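Local coordinates for protein sucrose 6(F)-phosphate phosphorylase (Thermoanaerobacterium thermosaccharolyticum DSM 571, PDB 6S9V) that belongs to the alpha-amylase family of carbohydrate-active enzymes, a phosphorylase built on an eight-stranded TIM barrel with a separate antiparallel sheet near its C-terminus, at residues A[112-117]-A[157-162]; A[447-452]-A[473-478]; A[452-457]-A[466-471]. One frame throughout, in Å; residues are numbered along the deposited sequence.

Interaction 1 (A[112-117]-A[157-162])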
loop_
_atom_site.group_PDB
_atom_site.type_symbol
_atom_site.label_atom_id
_atom_site.label_comp_id
_atom_site.label_asym_id
_atom_site.label_seq_id
_atom_site.Cartn_x
_atom_site.Cartn_y
_atom_site.Cartn_z
ATOM N N PHE A 112 6.511 20.977 -22.191
ATOM C CA PHE A 112 7.690 21.596 -21.602
ATOM C C PHE A 112 8.954 21.223 -22.361
ATOM O O PHE A 112 9.809 22.078 -22.614
ATOM C CB PHE A 112 7.818 21.179 -20.138
ATOM C CG PHE A 112 9.126 21.565 -19.518
ATOM C CD1 PHE A 112 9.415 22.890 -19.260
ATOM C CD2 PHE A 112 10.078 20.605 -19.223
ATOM C CE1 PHE A 112 10.622 23.253 -18.707
ATOM C CE2 PHE A 112 11.290 20.962 -18.667
ATOM C CZ PHE A 112 11.561 22.289 -18.407
ATOM N N LEU A 113 9.101 19.949 -22.736
ATOM C CA LEU A 113 10.294 19.560 -23.474
ATOM C C LEU A 113 10.339 20.218 -24.842
ATOM O O LEU A 113 11.423 20.426 -25.394
ATOM C CB LEU A 113 10.367 18.045 -23.621
ATOM C CG LEU A 113 10.725 17.253 -22.367
ATOM C CD1 LEU A 113 10.930 15.796 -22.753
ATOM C CD2 LEU A 113 11.966 17.802 -21.667
ATOM N N LYS A 114 9.174 20.533 -25.410
ATOM C CA LYS A 114 9.133 21.210 -26.698
ATOM C C LYS A 114 9.511 22.679 -26.553
ATOM O O LYS A 114 10.347 23.190 -27.306
ATOM C CB LYS A 114 7.740 21.064 -27.310
ATOM C CG LYS A 114 7.531 21.780 -28.643
ATOM C CD LYS A 114 6.057 21.719 -29.036
ATOM C CE LYS A 114 5.726 22.585 -30.239
ATOM N NZ LYS A 114 5.894 21.838 -31.520
ATOM N N LYS A 115 8.906 23.376 -25.589
ATOM C CA LYS A 115 9.008 24.825 -25.509
ATOM C C LYS A 115 9.873 25.333 -24.361
ATOM O O LYS A 115 10.119 26.542 -24.289
ATOM C CB LYS A 115 7.612 25.458 -25.397
ATOM C CG LYS A 115 6.704 25.168 -26.579
ATOM C CD LYS A 115 5.313 25.744 -26.362
ATOM C CE LYS A 115 4.368 25.378 -27.496
ATOM N NZ LYS A 115 2.967 25.807 -27.223
ATOM N N GLY A 116 10.331 24.464 -23.467
ATOM C CA GLY A 116 11.157 24.935 -22.369
ATOM C C GLY A 116 10.374 25.868 -21.465
ATOM O O GLY A 116 9.222 25.599 -21.104
ATOM N N ARG A 117 10.995 26.992 -21.093
ATOM C CA ARG A 117 10.379 27.888 -20.123
ATOM C C ARG A 117 9.189 28.659 -20.687
ATOM O O ARG A 117 8.380 29.170 -19.906
ATOM C CB ARG A 117 11.415 28.876 -19.582
ATOM C CG ARG A 117 12.645 28.232 -18.940
ATOM C CD ARG A 117 12.281 27.125 -17.948
ATOM N NE ARG A 117 13.463 26.539 -17.314
ATOM C CZ ARG A 117 13.888 26.825 -16.083
ATOM N NH1 ARG A 117 13.231 27.689 -15.319
ATOM N NH2 ARG A 117 14.976 26.234 -15.613
ATOM N N LYS A 157 16.501 17.211 -23.287
ATOM C CA LYS A 157 16.831 18.177 -24.327
ATOM C C LYS A 157 15.585 18.991 -24.642
ATOM O O LYS A 157 14.534 18.423 -24.955
ATOM C CB LYS A 157 17.332 17.460 -25.581
ATOM C CG LYS A 157 17.723 18.372 -26.736
ATOM C CD LYS A 157 17.965 17.558 -28.006
ATOM C CE LYS A 157 18.456 18.425 -29.155
ATOM N NZ LYS A 157 18.769 17.620 -30.371
ATOM N N ILE A 158 15.694 20.311 -24.537
ATOM C CA ILE A 158 14.590 21.185 -24.919
ATOM C C ILE A 158 14.637 21.347 -26.434
ATOM O O ILE A 158 15.658 21.757 -26.994
ATOM C CB ILE A 158 14.673 22.540 -24.206
ATOM C CG1 ILE A 158 14.737 22.346 -22.690
ATOM C CG2 ILE A 158 13.476 23.400 -24.567
ATOM C CD1 ILE A 158 13.600 21.497 -22.114
ATOM N N GLU A 159 13.532 21.022 -27.099
ATOM C CA GLU A 159 13.546 20.933 -28.554
ATOM C C GLU A 159 13.797 22.297 -29.181
ATOM O O GLU A 159 14.673 22.446 -30.041
ATOM C CB GLU A 159 12.227 20.331 -29.046
ATOM C CG GLU A 159 12.231 19.889 -30.505
ATOM C CD GLU A 159 11.541 20.871 -31.435
ATOM O OE1 GLU A 159 10.652 21.617 -30.974
ATOM O OE2 GLU A 159 11.888 20.894 -32.636
ATOM N N GLU A 160 13.053 23.312 -28.746
ATOM C CA GLU A 160 13.098 24.600 -29.423
ATOM C C GLU A 160 14.406 25.341 -29.177
ATOM O O GLU A 160 14.790 26.176 -30.004
ATOM C CB GLU A 160 11.891 25.443 -29.003
ATOM C CG GLU A 160 10.599 24.972 -29.677
ATOM C CD GLU A 160 9.385 25.806 -29.312
ATOM O OE1 GLU A 160 9.455 26.567 -28.325
ATOM O OE2 GLU A 160 8.352 25.682 -30.004
ATOM N N THR A 161 15.109 25.053 -28.079
ATOM C CA THR A 161 16.359 25.734 -27.773
ATOM C C THR A 161 17.593 24.860 -27.944
ATOM O O THR A 161 18.703 25.397 -28.022
ATOM C CB THR A 161 16.345 26.263 -26.330
ATOM O OG1 THR A 161 16.248 25.166 -25.413
ATOM C CG2 THR A 161 15.168 27.196 -26.119
ATOM N N GLY A 162 17.434 23.540 -27.998
ATOM C CA GLY A 162 18.570 22.645 -28.030
ATOM C C GLY A 162 19.341 22.569 -26.735
ATOM O O GLY A 162 20.350 21.857 -26.673
#
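Ile-158 sets CG1 opposite its carbonyl carbon (chi1 -55°) and CG2 trans to the backbone N, which divides its branches between two parts of the helix end at 112-117. CG2 rests on the backbone of Gly-116, 3.5 Å from its N; glycine suits this place because the chain leaves the helix with positive phi and the methyl lies where a side chain would project. CD1 sits over one face of the Phe-112 ring, 4.2 Å from CE2, and meets Leu-113 CD2 at 4.1 Å. Two carbonyls of the last helical turn take backbone N-H groups from the loop: Glu-159 N reaches Leu-113 O at 2.8 Å in a nearly straight bond (167°), and Glu-160 N reaches Lys-114 O at 3.1 Å, more bent (143°). Glu-160 runs extended alongside Lys-115, its OE1 3.5 Å from CG of that lysine. Lys-114 NZ stays 4.8 Å from both Glu-159 OE1 and Glu-160 OE2, so neither charged pair is in contact. Helix 107-115 is joined to the turn between strands 153-157 and 164-168, with Phe-112 also packing on Val-167. Along the chain both segments fall between barrel strands 92-97 and 207-210, as does domain B in alpha-amylase relatives.

Interaction 2 (A[447-452]-A[473-478])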
loop_
_atom_site.group_PDB
_atom_site.type_symbol
_atom_site.label_atom_id
_atom_site.label_comp_id
_atom_site.label_asym_id
_atom_site.label_seq_id
_atom_site.Cartn_x
_atom_site.Cartn_y
_atom_site.Cartn_z
ATOM N N TYR A 447 -19.714 -11.261 11.107
ATOM C CA TYR A 447 -19.947 -11.337 12.541
ATOM C C TYR A 447 -19.869 -9.951 13.169
ATOM O O TYR A 447 -18.872 -9.242 13.021
ATOM C CB TYR A 447 -18.968 -12.292 13.209
ATOM C CG TYR A 447 -19.492 -12.711 14.565
ATOM C CD1 TYR A 447 -20.622 -13.513 14.674
ATOM C CD2 TYR A 447 -18.897 -12.257 15.728
ATOM C CE1 TYR A 447 -21.126 -13.876 15.915
ATOM C CE2 TYR A 447 -19.388 -12.616 16.964
ATOM C CZ TYR A 447 -20.497 -13.420 17.055
ATOM O OH TYR A 447 -20.978 -13.754 18.293
ATOM N N GLU A 448 -20.913 -9.587 13.905
ATOM C CA GLU A 448 -21.111 -8.201 14.312
ATOM C C GLU A 448 -20.129 -7.735 15.382
ATOM O O GLU A 448 -19.944 -6.520 15.541
ATOM C CB GLU A 448 -22.552 -8.037 14.801
ATOM C CG GLU A 448 -23.616 -8.363 13.741
ATOM C CD GLU A 448 -23.961 -9.859 13.613
ATOM O OE1 GLU A 448 -23.182 -10.730 14.077
ATOM O OE2 GLU A 448 -25.034 -10.161 13.038
ATOM N N ALA A 449 -19.484 -8.656 16.102
ATOM C CA ALA A 449 -18.619 -8.263 17.211
ATOM C C ALA A 449 -17.430 -7.428 16.751
ATOM O O ALA A 449 -16.902 -6.621 17.529
ATOM C CB ALA A 449 -18.125 -9.504 17.961
ATOM N N PHE A 450 -16.970 -7.619 15.512
ATOM C CA PHE A 450 -15.819 -6.858 15.035
ATOM C C PHE A 450 -16.107 -5.366 14.972
ATOM O O PHE A 450 -15.172 -4.567 14.873
ATOM C CB PHE A 450 -15.388 -7.351 13.654
ATOM C CG PHE A 450 -14.826 -8.735 13.665
ATOM C CD1 PHE A 450 -13.570 -8.986 14.199
ATOM C CD2 PHE A 450 -15.549 -9.792 13.138
ATOM C CE1 PHE A 450 -13.048 -10.266 14.209
ATOM C CE2 PHE A 450 -15.023 -11.077 13.142
ATOM C CZ PHE A 450 -13.779 -11.312 13.684
ATOM N N ASN A 451 -17.376 -4.974 15.036
ATOM C CA ASN A 451 -17.742 -3.570 15.061
ATOM C C ASN A 451 -17.932 -3.042 16.473
ATOM O O ASN A 451 -18.551 -1.989 16.650
ATOM C CB ASN A 451 -19.002 -3.358 14.222
ATOM C CG ASN A 451 -18.752 -3.621 12.755
ATOM O OD1 ASN A 451 -17.752 -3.169 12.208
ATOM N ND2 ASN A 451 -19.634 -4.376 12.119
ATOM N N GLY A 452 -17.408 -3.749 17.473
ATOM C CA GLY A 452 -17.546 -3.364 18.860
ATOM C C GLY A 452 -16.234 -3.127 19.578
ATOM O O GLY A 452 -15.319 -2.496 19.037
ATOM N N LYS A 473 -23.163 -10.388 21.016
ATOM C CA LYS A 473 -22.225 -11.057 20.130
ATOM C C LYS A 473 -20.814 -10.928 20.691
ATOM O O LYS A 473 -20.425 -9.872 21.199
ATOM C CB LYS A 473 -22.280 -10.451 18.725
ATOM C CG LYS A 473 -23.683 -10.304 18.135
ATOM C CD LYS A 473 -24.391 -11.632 17.923
ATOM C CE LYS A 473 -25.655 -11.441 17.087
ATOM N NZ LYS A 473 -26.491 -12.672 17.009
ATOM N N ARG A 474 -20.045 -12.002 20.581
ATOM C CA ARG A 474 -18.664 -11.986 21.030
ATOM C C ARG A 474 -17.941 -13.076 20.258
ATOM O O ARG A 474 -18.493 -14.163 20.070
ATOM C CB ARG A 474 -18.562 -12.219 22.537
ATOM C CG ARG A 474 -17.148 -12.284 23.068
ATOM C CD ARG A 474 -17.144 -12.643 24.541
ATOM N NE ARG A 474 -17.684 -13.979 24.770
ATOM C CZ ARG A 474 -16.968 -15.095 24.657
ATOM N NH1 ARG A 474 -15.687 -15.032 24.321
ATOM N NH2 ARG A 474 -17.533 -16.273 24.878
ATOM N N CYS A 475 -16.730 -12.781 19.804
ATOM C CA CYS A 475 -15.889 -13.789 19.168
ATOM C C CYS A 475 -14.477 -13.694 19.722
ATOM O O CYS A 475 -13.921 -12.597 19.840
ATOM C CB CYS A 475 -15.879 -13.646 17.637
ATOM S SG CYS A 475 -15.389 -12.056 16.951
ATOM N N SER A 476 -13.912 -14.848 20.080
ATOM C CA SER A 476 -12.610 -14.935 20.732
ATOM C C SER A 476 -11.708 -15.824 19.888
ATOM O O SER A 476 -11.984 -17.016 19.723
ATOM C CB SER A 476 -12.738 -15.488 22.150
ATOM O OG SER A 476 -13.580 -14.658 22.924
ATOM N N LEU A 477 -10.656 -15.228 19.345
ATOM C CA LEU A 477 -9.642 -15.962 18.606
ATOM C C LEU A 477 -8.707 -16.655 19.581
ATOM O O LEU A 477 -8.237 -16.044 20.544
ATOM C CB LEU A 477 -8.855 -14.999 17.717
ATOM C CG LEU A 477 -7.604 -15.543 17.020
ATOM C CD1 LEU A 477 -7.993 -16.578 15.969
ATOM C CD2 LEU A 477 -6.785 -14.410 16.405
ATOM N N PHE A 478 -8.439 -17.932 19.337
ATOM C CA PHE A 478 -7.386 -18.632 20.052
ATOM C C PHE A 478 -6.475 -19.293 19.033
ATOM O O PHE A 478 -6.952 -20.047 18.179
ATOM C CB PHE A 478 -7.936 -19.681 21.014
ATOM C CG PHE A 478 -6.865 -20.420 21.756
ATOM C CD1 PHE A 478 -6.295 -21.566 21.227
ATOM C CD2 PHE A 478 -6.396 -19.943 22.965
ATOM C CE1 PHE A 478 -5.298 -22.228 21.900
ATOM C CE2 PHE A 478 -5.395 -20.616 23.647
ATOM C CZ PHE A 478 -4.845 -21.750 23.108
#
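Tyr-447 and Arg-474 make the one hydrogen bond between the segments, backbone N of Arg-474 to phenol OH of Tyr-447 (3.0 Å, 143°). The hydroxyl is gripped a second time by the backbone O of Ile-491, so this buried tyrosine carries a polar tip satisfied among backbone groups. Sulfur-aromatic contacts come next. A chi1 of 56° holds SG of Cys-475 between its backbone N and carbonyl carbon, and the sulfur stands over one face of the Phe-450 ring, 4.0 Å from the centroid and 22° off the normal; it meets the Tyr-447 ring obliquely, with the centroid 4.9 Å away. Apolar contacts fill in between them: Ala-449 CB is 3.9 Å from Cys-475 SG, and Cys-475 CB 3.7 Å from Tyr-447 CE2. Alanine and cysteine are small enough to let the 3-10 turn approach the strand. At the margin the Lys-473 chain passes Glu-448, CE 4.0 Å from OE1, while the charges stay 4.8 Å apart (NZ to OE1) and NZ makes a long, weak ion pair with Glu-493. The turn follows helix 432-446 and packs on the start of strand 473-480, the middle strand of the sheet; Phe-384 of helix 372-384 touches Phe-450 and Cys-475.

Interaction 3 (A[452-457]-A[466-471])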
loop_
_atom_site.group_PDB
_atom_site.type_symbol
_atom_site.label_atom_id
_atom_site.label_comp_id
_atom_site.label_asym_id
_atom_site.label_seq_id
_atom_site.Cartn_x
_atom_site.Cartn_y
_atom_site.Cartn_z
ATOM N N GLY A 452 -17.408 -3.749 17.473
ATOM C CA GLY A 452 -17.546 -3.364 18.860
ATOM C C GLY A 452 -16.234 -3.127 19.578
ATOM O O GLY A 452 -15.319 -2.496 19.037
ATOM N N GLU A 453 -16.115 -3.684 20.774
ATOM C CA GLU A 453 -14.975 -3.438 21.644
ATOM C C GLU A 453 -13.945 -4.552 21.507
ATOM O O GLU A 453 -14.293 -5.730 21.415
ATOM C CB GLU A 453 -15.430 -3.330 23.101
ATOM C CG GLU A 453 -16.341 -2.130 23.383
ATOM C CD GLU A 453 -16.888 -2.100 24.805
ATOM O OE1 GLU A 453 -16.830 -3.144 25.483
ATOM O OE2 GLU A 453 -17.391 -1.035 25.249
ATOM N N PHE A 454 -12.674 -4.161 21.509
ATOM C CA PHE A 454 -11.545 -5.068 21.330
ATOM C C PHE A 454 -10.827 -5.268 22.656
ATOM O O PHE A 454 -10.556 -4.299 23.372
ATOM C CB PHE A 454 -10.583 -4.499 20.287
ATOM C CG PHE A 454 -9.307 -5.288 20.114
ATOM C CD1 PHE A 454 -9.326 -6.580 19.640
ATOM C CD2 PHE A 454 -8.079 -4.702 20.400
ATOM C CE1 PHE A 454 -8.144 -7.288 19.466
ATOM C CE2 PHE A 454 -6.895 -5.400 20.225
ATOM C CZ PHE A 454 -6.930 -6.693 19.754
ATOM N N PHE A 455 -10.519 -6.526 22.977
ATOM C CA PHE A 455 -9.825 -6.883 24.210
ATOM C C PHE A 455 -8.671 -7.834 23.903
ATOM O O PHE A 455 -8.866 -8.863 23.251
ATOM C CB PHE A 455 -10.792 -7.524 25.214
ATOM C CG PHE A 455 -11.934 -6.621 25.604
ATOM C CD1 PHE A 455 -11.757 -5.627 26.548
ATOM C CD2 PHE A 455 -13.173 -6.759 25.005
ATOM C CE1 PHE A 455 -12.805 -4.789 26.896
ATOM C CE2 PHE A 455 -14.222 -5.931 25.349
ATOM C CZ PHE A 455 -14.035 -4.941 26.292
ATOM N N ILE A 456 -7.484 -7.486 24.382
ATOM C CA ILE A 456 -6.311 -8.354 24.317
ATOM C C ILE A 456 -6.295 -9.190 25.593
ATOM O O ILE A 456 -6.254 -8.644 26.701
ATOM C CB ILE A 456 -5.012 -7.543 24.181
ATOM C CG1 ILE A 456 -5.023 -6.671 22.921
ATOM C CG2 ILE A 456 -3.796 -8.478 24.163
ATOM C CD1 ILE A 456 -3.915 -5.641 22.891
ATOM N N GLU A 457 -6.356 -10.508 25.446
ATOM C CA GLU A 457 -6.561 -11.400 26.577
ATOM C C GLU A 457 -5.228 -11.990 27.007
ATOM O O GLU A 457 -4.362 -12.272 26.172
ATOM C CB GLU A 457 -7.525 -12.545 26.241
ATOM C CG GLU A 457 -8.887 -12.115 25.714
ATOM C CD GLU A 457 -9.822 -11.614 26.801
ATOM O OE1 GLU A 457 -9.358 -11.342 27.933
ATOM O OE2 GLU A 457 -11.034 -11.496 26.516
ATOM N N LEU A 466 -7.436 -13.069 21.462
ATOM C CA LEU A 466 -7.996 -11.754 21.179
ATOM C C LEU A 466 -9.511 -11.856 21.068
ATOM O O LEU A 466 -10.032 -12.802 20.469
ATOM C CB LEU A 466 -7.410 -11.185 19.888
ATOM C CG LEU A 466 -5.881 -11.116 19.821
ATOM C CD1 LEU A 466 -5.438 -10.715 18.415
ATOM C CD2 LEU A 466 -5.310 -10.158 20.869
ATOM N N THR A 467 -10.217 -10.864 21.614
ATOM C CA THR A 467 -11.668 -10.915 21.701
ATOM C C THR A 467 -12.292 -9.610 21.230
ATOM O O THR A 467 -11.802 -8.524 21.550
ATOM C CB THR A 467 -12.120 -11.197 23.148
ATOM O OG1 THR A 467 -11.756 -12.532 23.528
ATOM C CG2 THR A 467 -13.627 -11.006 23.300
ATOM N N TRP A 468 -13.384 -9.738 20.476
ATOM C CA TRP A 468 -14.254 -8.627 20.106
ATOM C C TRP A 468 -15.628 -8.858 20.725
ATOM O O TRP A 468 -16.125 -9.990 20.759
ATOM C CB TRP A 468 -14.366 -8.490 18.582
ATOM C CG TRP A 468 -13.119 -7.967 17.944
ATOM C CD1 TRP A 468 -12.026 -8.696 17.553
ATOM C CD2 TRP A 468 -12.826 -6.603 17.628
ATOM N NE1 TRP A 468 -11.078 -7.870 17.003
ATOM C CE2 TRP A 468 -11.542 -6.577 17.038
ATOM C CE3 TRP A 468 -13.524 -5.403 17.780
ATOM C CZ2 TRP A 468 -10.939 -5.398 16.619
ATOM C CZ3 TRP A 468 -12.923 -4.225 17.353
ATOM C CH2 TRP A 468 -11.646 -4.231 16.780
ATOM N N LYS A 469 -16.250 -7.780 21.202
ATOM C CA LYS A 469 -17.560 -7.875 21.835
ATOM C C LYS A 469 -18.474 -6.771 21.331
ATOM O O LYS A 469 -18.075 -5.602 21.302
ATOM C CB LYS A 469 -17.430 -7.760 23.362
ATOM C CG LYS A 469 -16.780 -8.954 24.033
ATOM C CD LYS A 469 -16.540 -8.720 25.522
ATOM C CE LYS A 469 -17.835 -8.607 26.308
ATOM N NZ LYS A 469 -18.428 -9.952 26.542
ATOM N N LYS A 470 -19.701 -7.140 20.953
ATOM C CA LYS A 470 -20.747 -6.162 20.665
ATOM C C LYS A 470 -22.095 -6.740 21.068
ATOM O O LYS A 470 -22.537 -7.743 20.502
ATOM C CB LYS A 470 -20.763 -5.749 19.189
ATOM C CG LYS A 470 -21.871 -4.739 18.876
ATOM C CD LYS A 470 -21.901 -4.308 17.418
ATOM C CE LYS A 470 -23.017 -3.279 17.201
ATOM N NZ LYS A 470 -23.027 -2.697 15.821
ATOM N N ASP A 471 -22.752 -6.099 22.026
ATOM C CA ASP A 471 -24.098 -6.503 22.449
ATOM C C ASP A 471 -23.992 -7.943 22.943
ATOM O O ASP A 471 -23.112 -8.236 23.767
ATOM C CB ASP A 471 -25.075 -6.275 21.300
ATOM C CG ASP A 471 -25.155 -4.824 20.879
ATOM O OD1 ASP A 471 -24.964 -3.943 21.742
ATOM O OD2 ASP A 471 -25.419 -4.563 19.687
#
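Phe-454 lies across the indole of Trp-468, its non-hydrogen-bonded partner in the antiparallel hairpin. Its CB begins the contact, a CH-pi approach 3.6 Å from the centroid of the six-membered ring and only 9° off the normal. Because CG is trans to the backbone N (chi1 174°), the phenyl then passes over the indole: CG is 3.9 Å from CZ2, and CD1 settles 3.4 Å from CE2. CE1 still lies 3.9 Å from the indole NE1 and reaches Leu-466 CB, and CZ ends 4.0 Å from Leu-466 CD2, which also touches Ile-456. The phenyl and the five-membered ring of the indole are inclined at 39°. Gly-452 O comes to the indole edge, 3.4 Å from CZ3, while NE1 is hydrogen-bonded to the backbone O of Phe-384. Paired backbone hydrogen bonds join Glu-453 with Lys-469 and Phe-455 with Thr-467. On the face bearing these four, Phe-455 CE2 meets Lys-469 CD at 3.6 Å. Ser-476 is the stronger partner of Thr-467 OG1, Glu-457 OE2 at best a weak one. Backbone bonding thus sets the register, while Phe-454, Trp-468, Leu-466 and Ile-456 make the other face hydrophobic, the aromatic pair against Pro-386 and the aliphatic pair against helix 289-295.

How the interactions relate
Interactions 2 and 3 form one neighbourhood, their centres 6 Å apart: they share Gly-452, and the hairpin of interaction 3 is made by residues between the two segments of interaction 2. Strands 463-470 and 473-480 are neighbours in the sheet, where Leu-477 N lies 2.7 Å from Leu-466 O and Ser-476 OG 2.9 Å from Thr-467 OG1. The ring of Trp-468 meets Phe-450, so aromatic packing runs from one contact into the other. Interaction 1 lies on the opposite side of the chain's centre, about 62 Å from either (centre to centre), nearest atoms at least about 48 Å away. It belongs to the chain between barrel strands 92-97 and 207-210, the others to the C-terminal sheet.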